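Local atomic coordinates of major pepsin inhibitor 3 (Ascaris suum, PDB entry 1F32), a protein that inhibits the aspartic protease pepsin and is a secreted protein of the parasitic roundworm Ascaris, belonging to the I33 family of protease inhibitors. Residues V104-F107 with R108-A112. Sequence-based numbering, arbitrary orientation.
Sequences VQTF and REKIA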
loop_
_atom_site.group_PDB
_atom_site.type_symbol
_atom_site.label_atom_id
_atom_site.label_comp_id
_atom_site.label_asym_id
_atom_site.label_seq_id
_atom_site.Cartn_x
_atom_site.Cartn_y
_atom_site.Cartn_z
ATOM N N VAL A 104 1.934 6.902 14.362
ATOM C CA VAL A 104 2.902 6.136 13.587
ATOM C C VAL A 104 4.304 6.427 14.106
ATOM O O VAL A 104 5.084 5.513 14.329
ATOM C CB VAL A 104 2.846 6.494 12.081
ATOM C CG1 VAL A 104 4.010 5.839 11.348
ATOM C CG2 VAL A 104 1.522 6.023 11.486
ATOM N N GLN A 105 4.629 7.701 14.306
ATOM C CA GLN A 105 5.961 8.033 14.799
ATOM C C GLN A 105 6.176 7.545 16.237
ATOM O O GLN A 105 7.276 7.115 16.588
ATOM C CB GLN A 105 6.194 9.544 14.676
ATOM C CG GLN A 105 7.458 9.934 13.889
ATOM C CD GLN A 105 7.903 8.901 12.851
ATOM O OE1 GLN A 105 7.202 8.612 11.884
ATOM N NE2 GLN A 105 9.088 8.352 13.057
ATOM N N THR A 106 5.136 7.594 17.065
ATOM C CA THR A 106 5.261 7.116 18.440
ATOM C C THR A 106 5.545 5.626 18.385
ATOM O O THR A 106 6.372 5.118 19.122
ATOM C CB THR A 106 3.972 7.337 19.261
ATOM O OG1 THR A 106 3.784 8.734 19.486
ATOM C CG2 THR A 106 4.065 6.618 20.629
ATOM N N PHE A 107 4.859 4.916 17.493
ATOM C CA PHE A 107 5.085 3.483 17.391
ATOM C C PHE A 107 6.493 3.184 16.900
ATOM O O PHE A 107 7.168 2.324 17.444
ATOM C CB PHE A 107 4.059 2.823 16.459
ATOM C CG PHE A 107 4.210 1.327 16.363
ATOM C CD1 PHE A 107 5.131 0.756 15.482
ATOM C CD2 PHE A 107 3.456 0.490 17.183
ATOM C CE1 PHE A 107 5.303 -0.625 15.415
ATOM C CE2 PHE A 107 3.620 -0.906 17.128
ATOM C CZ PHE A 107 4.539 -1.461 16.247
ATOM N N ARG A 108 6.952 3.896 15.875
ATOM C CA ARG A 108 8.295 3.651 15.358
ATOM C C ARG A 108 9.331 3.919 16.449
ATOM O O ARG A 108 10.318 3.190 16.589
ATOM C CB ARG A 108 8.568 4.551 14.150
ATOM C CG ARG A 108 7.636 4.264 12.972
ATOM C CD ARG A 108 7.809 5.272 11.850
ATOM N NE ARG A 108 8.999 5.027 11.041
ATOM C CZ ARG A 108 9.447 5.869 10.113
ATOM N NH1 ARG A 108 8.806 7.008 9.889
ATOM N NH2 ARG A 108 10.522 5.569 9.404
ATOM N N GLU A 109 9.103 4.979 17.213
ATOM C CA GLU A 109 10.007 5.334 18.292
ATOM C C GLU A 109 9.967 4.267 19.385
ATOM O O GLU A 109 10.991 3.980 20.001
ATOM C CB GLU A 109 9.634 6.709 18.836
ATOM C CG GLU A 109 9.834 7.817 17.797
ATOM C CD GLU A 109 9.156 9.120 18.177
ATOM O OE1 GLU A 109 8.444 9.137 19.196
ATOM O OE2 GLU A 109 9.328 10.128 17.445
ATOM N N LYS A 110 8.794 3.673 19.625
ATOM C CA LYS A 110 8.688 2.629 20.655
ATOM C C LYS A 110 9.310 1.328 20.169
ATOM O O LYS A 110 9.914 0.584 20.946
ATOM C CB LYS A 110 7.235 2.394 21.065
ATOM C CG LYS A 110 6.718 3.450 22.020
ATOM C CD LYS A 110 5.403 3.073 22.633
ATOM C CE LYS A 110 5.012 4.085 23.695
ATOM N NZ LYS A 110 3.713 3.745 24.325
ATOM N N ILE A 111 9.161 1.048 18.881
ATOM C CA ILE A 111 9.765 -0.148 18.312
ATOM C C ILE A 111 11.277 0.012 18.446
ATOM O O ILE A 111 11.985 -0.932 18.788
ATOM C CB ILE A 111 9.375 -0.319 16.826
ATOM C CG1 ILE A 111 8.097 -1.148 16.735
ATOM C CG2 ILE A 111 10.514 -0.958 16.040
ATOM C CD1 ILE A 111 8.251 -2.590 17.221
ATOM N N ALA A 112 11.777 1.214 18.191
ATOM C CA ALA A 112 13.208 1.450 18.330
ATOM C C ALA A 112 13.611 1.197 19.791
ATOM O O ALA A 112 14.591 0.493 20.070
ATOM C CB ALA A 112 13.549 2.877 17.926
HETATM O O HOH W 1 6.141 10.661 19.783
#
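V104 to A112 form two and a half turns of the helix 98-116, with the i to i+4 backbone bonds R108 N to V104 O, E109 N to Q105 O, K110 N to T106 O and I111 N to F107 O all between 2.8 and 2.9 Å. Q105, on the exposed side, and R108, at its border with the buried side, join through their ends: R108 NH1 donates to Q105 OE1 at 3.0 Å, on a lone pair in the amide plane. The bond is bent, 143° at the hydrogen, and the amide and guanidinium planes stand 78° apart. With CG anti to its carbonyl carbon (chi1 -63°), R108 leans back toward the start of the helix, and a bend at chi3 swings the guanidinium across to the Q105 amide. R108 CD lies 3.4 Å from Q105 OE1 and 3.9 Å from V104 CG1, and both V104 and R108 touch F74 of the strand 72-76. A water links T106 OG1 (3.1 Å) to E109 OE1 (2.8 Å), donating a hydrogen bond to the carboxylate; T106 OG1 also bonds to A102 O. On the buried side F107 and I111 cross obliquely; the F107 ring meets F76 edge-to-face and touches F4, while I111 rests on L3. The helix is thus amphipathic: these polar links tie its own successive turns together, while V104, F107 and I111 meet the rest of the protein.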